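Local coordinates for protein alpha-1,3-glucanase (PDB 6K0P) that hydrolyses alpha-1,3-glucosidic bonds of alpha-1,3-glucan, as a family 87 glycoside hydrolase, and here carries bound nigerose in its catalytic domain, at residues G351-F357 with T379-R385; T407-G412 with T442-W447; Y489-Q495 with R519-V525. The protein carries 1 engineered substitution. All blocks are in the same frame, centred on the assembly; numbering follows the deposited sequence.

In the fold
From the N terminus, contact 1 comes first. It closes the loop that runs through strand 357-360 and joins the chain after strand 343-350 to the end of strand 374-383. Contact 2 follows, closing the 29 residues between its segments and bringing the turn at the start of strand 409-416 against the end of strand 437-446. Contact 3 pairs strands 490-496 and 520-524 and closes the 23 residues between its own segments. The three are in series, and none nests in or crosses another. They mark successive levels of the beta-helix. Contacts 1 and 2 touch where L408 N lies 2.9 Å from V383 O. Contacts 2 and 3 touch where Y489 OH meets D445 OD1 at 2.6 Å.

Contact 1: G351-F357 with T379-R385; sequences GTGDDSF and TATNVRR. With ACY (acetic acid), chain K.
The carbonyl O of T381 takes two bonds: G351 N donates to it at 3.1 Å, in the carbonyl plane, and water 1 donates to it at 2.8 Å. The same water accepts from T352 N and bonds to S356 OG, so one water ties the loop to the backbone of T381. R384 N gives a bond of 2.9 Å to T352 O. Inside the loop, T352 OG1 donates to D354 O. S356 turns its CB onto A380 CB at 3.5 Å, and the F357 ring sets its edge against T379 O. This is a corner of a right-handed parallel beta-helix, the fold of the pectate lyase-like clan, with one coil resting on the next. The side chain of D354 lies about 6 Å at its nearest from a bound glucose and forms a salt bridge with R280. R385 has its CG anti to the backbone N (chi1 173°) and then runs extended, which carries its guanidinium to a bound acetate, probably from the crystallisation liquor. R385 NE meets acetate OXT at 2.8 Å and R385 NH2 meets acetate O at 3.0 Å, both nearly straight. R385 NH1 serves the carbonyls of G118 and L120. A leucine here would probably leave those two carbonyls without this donor. D354 OD2 stands well out of the guanidinium plane, 4.1 Å from R385 NE, so only the charges meet.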
loop_
_atom_site.group_PDB
_atom_site.type_symbol
_atom_site.label_atom_id
_atom_site.label_comp_id
_atom_site.label_asym_id
_atom_site.label_seq_id
_atom_site.Cartn_x
_atom_site.Cartn_y
_atom_site.Cartn_z
ATOM N N GLY A 351 4.817 0.173 0.226
ATOM C CA GLY A 351 5.511 0.451 -1.016
ATOM C C GLY A 351 4.731 0.219 -2.296
ATOM O O GLY A 351 5.337 -0.083 -3.333
ATOM N N THR A 352 3.406 0.355 -2.276
ATOM C CA THR A 352 2.704 0.293 -3.555
ATOM C C THR A 352 3.051 1.513 -4.412
ATOM O O THR A 352 3.586 2.517 -3.926
ATOM C CB THR A 352 1.190 0.155 -3.377
ATOM O OG1 THR A 352 0.655 1.339 -2.773
ATOM C CG2 THR A 352 0.843 -1.065 -2.518
ATOM N N GLY A 353 2.762 1.407 -5.713
ATOM C CA GLY A 353 3.138 2.442 -6.662
ATOM C C GLY A 353 1.969 3.288 -7.133
ATOM O O GLY A 353 2.111 4.160 -8.002
ATOM N N ASP A 354 0.796 3.003 -6.580
ATOM C CA ASP A 354 -0.431 3.782 -6.755
ATOM C C ASP A 354 -1.314 3.408 -5.566
ATOM O O ASP A 354 -0.829 2.792 -4.608
ATOM C CB ASP A 354 -1.052 3.503 -8.130
ATOM C CG ASP A 354 -1.840 4.685 -8.678
ATOM O OD1 ASP A 354 -2.853 5.088 -8.060
ATOM O OD2 ASP A 354 -1.458 5.210 -9.744
ATOM N N ASP A 355 -2.602 3.777 -5.610
ATOM C CA ASP A 355 -3.513 3.534 -4.489
ATOM C C ASP A 355 -3.308 2.129 -3.937
ATOM O O ASP A 355 -3.411 1.144 -4.672
ATOM C CB ASP A 355 -4.967 3.657 -4.963
ATOM C CG ASP A 355 -5.372 5.070 -5.351
ATOM O OD1 ASP A 355 -4.868 6.060 -4.777
ATOM O OD2 ASP A 355 -6.252 5.173 -6.237
ATOM N N SER A 356 -3.023 2.011 -2.638
ATOM C CA SER A 356 -2.699 0.681 -2.116
ATOM C C SER A 356 -3.918 -0.231 -2.149
ATOM O O SER A 356 -3.853 -1.356 -2.661
ATOM C CB SER A 356 -2.147 0.763 -0.698
ATOM O OG SER A 356 -0.935 1.508 -0.658
ATOM N N PHE A 357 -5.041 0.241 -1.607
ATOM C CA PHE A 357 -6.312 -0.475 -1.638
ATOM C C PHE A 357 -7.333 0.488 -2.208
ATOM O O PHE A 357 -7.504 1.589 -1.676
ATOM C CB PHE A 357 -6.728 -0.902 -0.227
ATOM C CG PHE A 357 -5.781 -1.874 0.417
ATOM C CD1 PHE A 357 -5.822 -3.224 0.096
ATOM C CD2 PHE A 357 -4.849 -1.434 1.336
ATOM C CE1 PHE A 357 -4.945 -4.127 0.694
ATOM C CE2 PHE A 357 -3.968 -2.329 1.931
ATOM C CZ PHE A 357 -4.016 -3.673 1.607
ATOM N N THR A 379 -3.683 -2.325 6.440
ATOM C CA THR A 379 -2.562 -1.423 6.649
ATOM C C THR A 379 -1.943 -1.100 5.301
ATOM O O THR A 379 -1.721 -2.000 4.484
ATOM C CB THR A 379 -1.527 -2.074 7.564
ATOM O OG1 THR A 379 -2.089 -2.197 8.877
ATOM C CG2 THR A 379 -0.238 -1.249 7.615
ATOM N N ALA A 380 -1.684 0.186 5.057
ATOM C CA ALA A 380 -1.022 0.623 3.830
ATOM C C ALA A 380 -0.055 1.741 4.185
ATOM O O ALA A 380 -0.482 2.817 4.612
ATOM C CB ALA A 380 -2.043 1.084 2.789
ATOM N N THR A 381 1.244 1.495 4.014
ATOM C CA THR A 381 2.263 2.456 4.421
ATOM C C THR A 381 3.267 2.639 3.290
ATOM O O THR A 381 3.349 1.824 2.371
ATOM C CB THR A 381 3.017 1.989 5.665
ATOM O OG1 THR A 381 3.673 0.749 5.377
ATOM C CG2 THR A 381 2.056 1.799 6.842
ATOM N N ASN A 382 4.054 3.711 3.375
ATOM C CA ASN A 382 5.059 4.003 2.355
ATOM C C ASN A 382 4.439 3.939 0.961
ATOM O O ASN A 382 4.912 3.225 0.069
ATOM C CB ASN A 382 6.259 3.058 2.463
ATOM C CG ASN A 382 7.134 3.348 3.661
ATOM O OD1 ASN A 382 7.358 2.473 4.491
ATOM N ND2 ASN A 382 7.659 4.572 3.751
ATOM N N VAL A 383 3.347 4.675 0.780
ATOM C CA VAL A 383 2.650 4.695 -0.501
ATOM C C VAL A 383 3.466 5.574 -1.439
ATOM O O VAL A 383 3.585 6.783 -1.222
ATOM C CB VAL A 383 1.221 5.224 -0.359
ATOM C CG1 VAL A 383 0.471 4.973 -1.654
ATOM C CG2 VAL A 383 0.508 4.545 0.811
ATOM N N ARG A 384 4.035 4.971 -2.476
ATOM C CA ARG A 384 5.035 5.671 -3.274
ATOM C C ARG A 384 4.426 6.643 -4.278
ATOM O O ARG A 384 5.149 7.472 -4.842
ATOM C CB ARG A 384 5.964 4.657 -3.939
ATOM C CG ARG A 384 6.644 3.749 -2.908
ATOM C CD ARG A 384 7.786 2.967 -3.519
ATOM N NE ARG A 384 7.333 1.835 -4.319
ATOM C CZ ARG A 384 8.166 0.974 -4.890
ATOM N NH1 ARG A 384 9.476 1.141 -4.758
ATOM N NH2 ARG A 384 7.694 -0.047 -5.591
ATOM N N ARG A 385 3.120 6.554 -4.511
ATOM C CA ARG A 385 2.375 7.508 -5.317
ATOM C C ARG A 385 0.906 7.251 -5.031
ATOM O O ARG A 385 0.520 6.100 -4.820
ATOM C CB ARG A 385 2.665 7.297 -6.814
ATOM C CG ARG A 385 1.803 8.144 -7.729
ATOM C CD ARG A 385 2.027 7.765 -9.172
ATOM N NE ARG A 385 1.093 8.469 -10.040
ATOM C CZ ARG A 385 1.310 8.676 -11.327
ATOM N NH1 ARG A 385 2.429 8.222 -11.888
ATOM N NH2 ARG A 385 0.411 9.336 -12.049
HETATM C C ACY K . -2.048 10.023 -9.468
HETATM O O ACY K . -2.178 9.903 -10.743
HETATM O OXT ACY K . -1.092 9.641 -8.810
HETATM C CH3 ACY K . -3.233 10.720 -8.810
HETATM O O HOH W 1 1.764 0.865 0.257
#

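Contact 2: T407-G412 with T442-W447; sequences TLTYPG and TGGDFW. With GLC (alpha-D-glucopyranose), chain C; GLC (alpha-D-glucopyranose), chain B.
Y410 and F446 lean on each other obliquely, their ring planes at 70° and their centroids 6.0 Å apart. The nearest touch is at the root of F446, where its CB meets Y410 CD1 at 4.1 Å. Beyond it, the Y410 hydroxyl lies in the plane of the W447 indole, at its edge, with OH 3.7 Å from W447 NE1. F446 covers one face of that indole, near the rim, through its CD2. On its other side F446 meets T409, whose CB sits 3.8 Å from F446 CD1. The backbones pass very close at G444, which has no side chain and so lets the backbone of T409 come near, CA to CA 4.1 Å. G443 N gives a weak bond to Y410 O, and T407 OG1 lies 2.9 Å from G443 O. W447 has its CG anti to the carbonyl carbon (chi1 -52°), which leaves its second face to the sugar. There O3 of the chain C glucose, the oxygen of the nigerose linkage, stands over the ring 3.6 Å from W447 CZ2. An aromatic platform under a pyranose is typical of a carbohydrate-binding subsite, and Y418, F420, Q460, Y468, Q495 and E529 complete this one.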
loop_
_atom_site.group_PDB
_atom_site.type_symbol
_atom_site.label_atom_id
_atom_site.label_comp_id
_atom_site.label_asym_id
_atom_site.label_seq_id
_atom_site.Cartn_x
_atom_site.Cartn_y
_atom_site.Cartn_z
ATOM N N THR A 407 2.615 8.693 2.958
ATOM C CA THR A 407 2.327 8.848 1.539
ATOM C C THR A 407 3.285 9.860 0.921
ATOM O O THR A 407 3.539 10.926 1.492
ATOM C CB THR A 407 0.909 9.387 1.384
ATOM O OG1 THR A 407 0.755 10.500 2.265
ATOM C CG2 THR A 407 -0.103 8.313 1.779
ATOM N N LEU A 408 3.797 9.542 -0.273
ATOM C CA LEU A 408 4.713 10.475 -0.923
ATOM C C LEU A 408 4.011 11.658 -1.582
ATOM O O LEU A 408 4.570 12.759 -1.591
ATOM C CB LEU A 408 5.602 9.758 -1.934
ATOM C CG LEU A 408 6.615 8.795 -1.321
ATOM C CD1 LEU A 408 7.604 8.348 -2.391
ATOM C CD2 LEU A 408 7.353 9.417 -0.128
ATOM N N THR A 409 2.814 11.467 -2.171
ATOM C CA THR A 409 2.231 12.498 -3.035
ATOM C C THR A 409 0.750 12.803 -2.827
ATOM O O THR A 409 0.227 13.663 -3.542
ATOM C CB THR A 409 2.398 12.145 -4.526
ATOM O OG1 THR A 409 1.612 10.981 -4.820
ATOM C CG2 THR A 409 3.850 11.893 -4.892
ATOM N N TYR A 410 0.048 12.132 -1.905
ATOM C CA TYR A 410 -1.412 12.203 -1.991
ATOM C C TYR A 410 -2.025 11.854 -0.628
ATOM O O TYR A 410 -1.283 11.582 0.329
ATOM C CB TYR A 410 -1.821 11.235 -3.116
ATOM C CG TYR A 410 -2.910 11.705 -4.070
ATOM C CD1 TYR A 410 -2.847 12.963 -4.645
ATOM C CD2 TYR A 410 -4.015 10.904 -4.362
ATOM C CE1 TYR A 410 -3.815 13.400 -5.520
ATOM C CE2 TYR A 410 -4.993 11.338 -5.244
ATOM C CZ TYR A 410 -4.891 12.583 -5.817
ATOM O OH TYR A 410 -5.878 12.993 -6.683
ATOM N N PRO A 411 -3.355 11.876 -0.488
ATOM C CA PRO A 411 -3.971 11.654 0.826
ATOM C C PRO A 411 -3.734 10.263 1.388
ATOM O O PRO A 411 -3.399 9.307 0.678
ATOM C CB PRO A 411 -5.469 11.820 0.534
ATOM C CG PRO A 411 -5.516 12.745 -0.614
ATOM C CD PRO A 411 -4.347 12.359 -1.464
ATOM N N GLY A 412 -3.954 10.159 2.701
ATOM C CA GLY A 412 -4.175 8.852 3.294
ATOM C C GLY A 412 -5.417 8.178 2.737
ATOM O O GLY A 412 -5.397 6.982 2.434
ATOM N N THR A 442 0.325 11.640 6.408
ATOM C CA THR A 442 -0.283 11.463 5.093
ATOM C C THR A 442 -0.616 12.806 4.439
ATOM O O THR A 442 -0.660 13.856 5.091
ATOM C CB THR A 442 -1.518 10.553 5.144
ATOM O OG1 THR A 442 -2.549 11.183 5.919
ATOM C CG2 THR A 442 -1.155 9.201 5.760
ATOM N N GLY A 443 -0.848 12.752 3.132
ATOM C CA GLY A 443 -0.894 13.935 2.287
ATOM C C GLY A 443 0.368 14.060 1.445
ATOM O O GLY A 443 1.277 13.231 1.503
ATOM N N GLY A 444 0.417 15.131 0.663
ATOM C CA GLY A 444 1.549 15.359 -0.210
ATOM C C GLY A 444 1.198 16.336 -1.317
ATOM O O GLY A 444 0.131 16.954 -1.315
ATOM N N ASP A 445 2.143 16.478 -2.248
ATOM C CA ASP A 445 2.041 17.395 -3.381
ATOM C C ASP A 445 1.797 16.621 -4.670
ATOM O O ASP A 445 2.451 15.604 -4.926
ATOM C CB ASP A 445 3.364 18.142 -3.594
ATOM C CG ASP A 445 3.712 19.077 -2.465
ATOM O OD1 ASP A 445 2.808 19.718 -1.905
ATOM O OD2 ASP A 445 4.913 19.182 -2.146
ATOM N N PHE A 446 0.907 17.143 -5.517
ATOM C CA PHE A 446 0.671 16.560 -6.837
ATOM C C PHE A 446 -0.057 17.589 -7.699
ATOM O O PHE A 446 -0.597 18.577 -7.192
ATOM C CB PHE A 446 -0.115 15.240 -6.735
ATOM C CG PHE A 446 0.200 14.246 -7.830
ATOM C CD1 PHE A 446 1.428 13.607 -7.868
ATOM C CD2 PHE A 446 -0.736 13.942 -8.811
ATOM C CE1 PHE A 446 1.724 12.688 -8.865
ATOM C CE2 PHE A 446 -0.445 13.020 -9.817
ATOM C CZ PHE A 446 0.788 12.390 -9.837
ATOM N N TRP A 447 -0.076 17.333 -9.015
ATOM C CA TRP A 447 -0.691 18.236 -9.988
ATOM C C TRP A 447 -0.035 19.615 -9.968
ATOM O O TRP A 447 1.099 19.764 -9.500
ATOM C CB TRP A 447 -2.214 18.329 -9.781
ATOM C CG TRP A 447 -2.918 16.989 -9.718
ATOM C CD1 TRP A 447 -3.590 16.459 -8.646
ATOM C CD2 TRP A 447 -3.029 16.027 -10.772
ATOM N NE1 TRP A 447 -4.103 15.220 -8.970
ATOM C CE2 TRP A 447 -3.774 14.936 -10.270
ATOM C CE3 TRP A 447 -2.567 15.978 -12.092
ATOM C CZ2 TRP A 447 -4.057 13.811 -11.038
ATOM C CZ3 TRP A 447 -2.856 14.857 -12.855
ATOM C CH2 TRP A 447 -3.593 13.792 -12.326
HETATM C C1 GLC C . -6.116 18.957 -11.902
HETATM C C2 GLC C . -6.075 17.660 -12.651
HETATM C C3 GLC C . -7.250 16.761 -12.365
HETATM C C4 GLC C . -7.389 16.634 -10.873
HETATM C C5 GLC C . -7.619 18.024 -10.322
HETATM C C6 GLC C . -7.736 17.974 -8.825
HETATM O O1 GLC C . -7.023 19.692 -12.469
HETATM O O2 GLC C . -5.957 17.893 -14.044
HETATM O O3 GLC C . -6.813 15.481 -12.744
HETATM O O4 GLC C . -8.479 15.787 -10.518
HETATM O O5 GLC C . -6.511 18.825 -10.586
HETATM O O6 GLC C . -7.792 19.232 -8.215
HETATM C C1 GLC B . -7.864 14.772 -13.451
HETATM C C2 GLC B . -7.328 13.379 -13.771
HETATM C C3 GLC B . -6.369 13.441 -14.950
HETATM C C4 GLC B . -7.023 14.160 -16.123
HETATM C C5 GLC B . -7.611 15.505 -15.700
HETATM C C6 GLC B . -8.412 16.124 -16.841
HETATM O O2 GLC B . -6.684 12.829 -12.642
HETATM O O3 GLC B . -6.004 12.131 -15.325
HETATM O O4 GLC B . -6.070 14.364 -17.146
HETATM O O5 GLC B . -8.471 15.348 -14.592
HETATM O O6 GLC B . -8.990 17.336 -16.409
HETATM O O HOH W 2 4.822 15.413 -1.859
#

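Contact 3: Y489-Q495 with R519-V525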
loop_
_atom_site.group_PDB
_atom_site.type_symbol
_atom_site.label_atom_id
_atom_site.label_comp_id
_atom_site.label_asym_id
_atom_site.label_seq_id
_atom_site.Cartn_x
_atom_site.Cartn_y
_atom_site.Cartn_z
ATOM N N TYR A 489 -0.031 18.531 5.495
ATOM C CA TYR A 489 -0.623 19.858 5.368
ATOM C C TYR A 489 -1.901 20.028 6.182
ATOM O O TYR A 489 -2.017 20.988 6.956
ATOM C CB TYR A 489 -0.947 20.136 3.902
ATOM C CG TYR A 489 0.256 20.230 2.995
ATOM C CD1 TYR A 489 1.275 21.139 3.250
ATOM C CD2 TYR A 489 0.359 19.426 1.863
ATOM C CE1 TYR A 489 2.370 21.237 2.406
ATOM C CE2 TYR A 489 1.446 19.517 1.016
ATOM C CZ TYR A 489 2.447 20.428 1.292
ATOM O OH TYR A 489 3.529 20.527 0.451
ATOM N N PHE A 490 -2.875 19.132 5.998
ATOM C CA PHE A 490 -4.222 19.322 6.537
ATOM C C PHE A 490 -4.789 17.992 7.004
ATOM O O PHE A 490 -4.405 16.933 6.515
ATOM C CB PHE A 490 -5.226 19.907 5.508
ATOM C CG PHE A 490 -4.603 20.788 4.455
ATOM C CD1 PHE A 490 -4.196 22.082 4.757
ATOM C CD2 PHE A 490 -4.453 20.330 3.153
ATOM C CE1 PHE A 490 -3.626 22.891 3.780
ATOM C CE2 PHE A 490 -3.886 21.136 2.169
ATOM C CZ PHE A 490 -3.476 22.422 2.485
ATOM N N GLY A 491 -5.754 18.057 7.923
ATOM C CA GLY A 491 -6.476 16.865 8.322
ATOM C C GLY A 491 -7.518 16.467 7.298
ATOM O O GLY A 491 -7.439 15.388 6.697
ATOM N N LEU A 492 -8.503 17.338 7.077
ATOM C CA LEU A 492 -9.606 17.075 6.160
ATOM C C LEU A 492 -9.633 18.176 5.111
ATOM O O LEU A 492 -9.550 19.360 5.450
ATOM C CB LEU A 492 -10.938 17.062 6.924
ATOM C CG LEU A 492 -10.985 16.156 8.151
ATOM C CD1 LEU A 492 -12.264 16.371 8.977
ATOM C CD2 LEU A 492 -10.860 14.699 7.710
ATOM N N MET A 493 -9.750 17.792 3.842
ATOM C CA MET A 493 -9.700 18.739 2.739
ATOM C C MET A 493 -10.913 18.494 1.848
ATOM O O MET A 493 -11.035 17.426 1.238
ATOM C CB MET A 493 -8.396 18.561 1.962
ATOM C CG MET A 493 -8.268 19.428 0.724
ATOM S SD MET A 493 -6.585 19.295 0.084
ATOM C CE MET A 493 -6.864 19.315 -1.687
ATOM N N PHE A 494 -11.815 19.476 1.779
ATOM C CA PHE A 494 -13.042 19.372 0.997
ATOM C C PHE A 494 -12.914 20.241 -0.248
ATOM O O PHE A 494 -12.442 21.381 -0.166
ATOM C CB PHE A 494 -14.240 19.880 1.809
ATOM C CG PHE A 494 -14.550 19.061 3.032
ATOM C CD1 PHE A 494 -13.861 19.268 4.221
ATOM C CD2 PHE A 494 -15.554 18.098 3.003
ATOM C CE1 PHE A 494 -14.152 18.517 5.359
ATOM C CE2 PHE A 494 -15.848 17.348 4.127
ATOM C CZ PHE A 494 -15.153 17.560 5.309
ATOM N N GLN A 495 -13.356 19.722 -1.395
ATOM C CA GLN A 495 -13.173 20.434 -2.657
ATOM C C GLN A 495 -14.252 20.032 -3.652
ATOM O O GLN A 495 -14.618 18.858 -3.728
ATOM C CB GLN A 495 -11.791 20.103 -3.247
ATOM C CG GLN A 495 -11.469 20.761 -4.598
ATOM C CD GLN A 495 -10.124 20.306 -5.163
ATOM O OE1 GLN A 495 -9.334 19.665 -4.464
ATOM N NE2 GLN A 495 -9.865 20.627 -6.427
ATOM N N ARG A 519 -0.484 23.114 8.388
ATOM C CA ARG A 519 -1.231 24.276 7.922
ATOM C C ARG A 519 -2.559 24.398 8.661
ATOM O O ARG A 519 -2.697 25.253 9.539
ATOM C CB ARG A 519 -1.428 24.251 6.405
ATOM C CG ARG A 519 -0.125 24.162 5.588
ATOM C CD ARG A 519 0.537 25.522 5.408
ATOM N NE ARG A 519 -0.251 26.417 4.558
ATOM C CZ ARG A 519 0.100 27.662 4.257
ATOM N NH1 ARG A 519 1.234 28.164 4.730
ATOM N NH2 ARG A 519 -0.682 28.407 3.487
ATOM N N TYR A 520 -3.547 23.561 8.336
ATOM C CA TYR A 520 -4.885 23.693 8.900
ATOM C C TYR A 520 -5.423 22.327 9.296
ATOM O O TYR A 520 -5.093 21.309 8.681
ATOM C CB TYR A 520 -5.880 24.293 7.889
ATOM C CG TYR A 520 -5.363 25.491 7.119
ATOM C CD1 TYR A 520 -5.124 26.703 7.760
ATOM C CD2 TYR A 520 -5.131 25.415 5.753
ATOM C CE1 TYR A 520 -4.646 27.797 7.060
ATOM C CE2 TYR A 520 -4.663 26.504 5.042
ATOM C CZ TYR A 520 -4.417 27.692 5.705
ATOM O OH TYR A 520 -3.950 28.780 5.002
ATOM N N GLY A 521 -6.281 22.313 10.315
ATOM C CA GLY A 521 -7.019 21.097 10.608
ATOM C C GLY A 521 -7.952 20.719 9.474
ATOM O O GLY A 521 -7.966 19.573 9.019
ATOM N N ILE A 522 -8.737 21.685 9.002
ATOM C CA ILE A 522 -9.704 21.491 7.929
ATOM C C ILE A 522 -9.469 22.573 6.888
ATOM O O ILE A 522 -9.325 23.750 7.237
ATOM C CB ILE A 522 -11.145 21.573 8.473
ATOM C CG1 ILE A 522 -11.377 20.470 9.509
ATOM C CG2 ILE A 522 -12.170 21.511 7.325
ATOM C CD1 ILE A 522 -12.599 20.677 10.364
ATOM N N LYS A 523 -9.406 22.182 5.616
ATOM C CA LYS A 523 -9.333 23.141 4.520
ATOM C C LYS A 523 -10.531 22.945 3.605
ATOM O O LYS A 523 -10.766 21.837 3.102
ATOM C CB LYS A 523 -8.040 23.009 3.716
ATOM C CG LYS A 523 -8.012 23.987 2.535
ATOM C CD LYS A 523 -6.634 24.083 1.897
ATOM C CE LYS A 523 -6.658 24.981 0.661
ATOM N NZ LYS A 523 -5.312 25.083 0.002
ATOM N N LEU A 524 -11.300 24.014 3.411
ATOM C CA LEU A 524 -12.270 24.089 2.328
ATOM C C LEU A 524 -11.551 24.760 1.164
ATOM O O LEU A 524 -11.186 25.936 1.249
ATOM C CB LEU A 524 -13.504 24.875 2.775
ATOM C CG LEU A 524 -14.128 24.495 4.125
ATOM C CD1 LEU A 524 -15.384 25.346 4.404
ATOM C CD2 LEU A 524 -14.481 23.009 4.213
ATOM N N VAL A 525 -11.292 24.003 0.101
ATOM C CA VAL A 525 -10.508 24.530 -1.012
ATOM C C VAL A 525 -11.313 25.622 -1.707
ATOM O O VAL A 525 -12.442 25.391 -2.154
ATOM C CB VAL A 525 -10.105 23.410 -1.981
ATOM C CG1 VAL A 525 -9.283 23.972 -3.156
ATOM C CG2 VAL A 525 -9.326 22.323 -1.229
#
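F490 lays one ring face under the aliphatic chain of K523, a CH-pi contact with K523 CD 3.9 Å from the ring centroid. The CB of its neighbour Y489 covers the opposite face, over the centre, so the ring is held between two carbons. K523 gets there fully stretched, with CG anti to the backbone N (chi1 178°), and its NZ goes on to a salt bridge with D454. The Y520 ring is nearly parallel to that of F490, at 5°, but the two meet rim to rim, F490 CE1 to Y520 CD2 at 3.5 Å. Y520 OH and R519 NH2 also bind D454, which thus draws in three side chains of one segment. The backbones form parallel pairs, as on successive coils of a right-handed beta-helix, with corners at G491 and G521. Y489 O accepts from both R519 N and Y520 N at one end. K523 N then bonds to L492 O at 2.8 Å, and F494 N to K523 O at 2.9 Å. L492, F494, I522 and L524 share one face of the pairing. Here F494 CD1 lies alongside L524 CD2 at 3.8 Å, and F494 CE1 reaches I522 CG2. M493 lies on the other face with K523, and its CG packs on V525 CG2 at 3.6 Å. V525 also flanks Q495, whose OE1 accepts from W466 while its NE2 donates to O6 of a bound glucose.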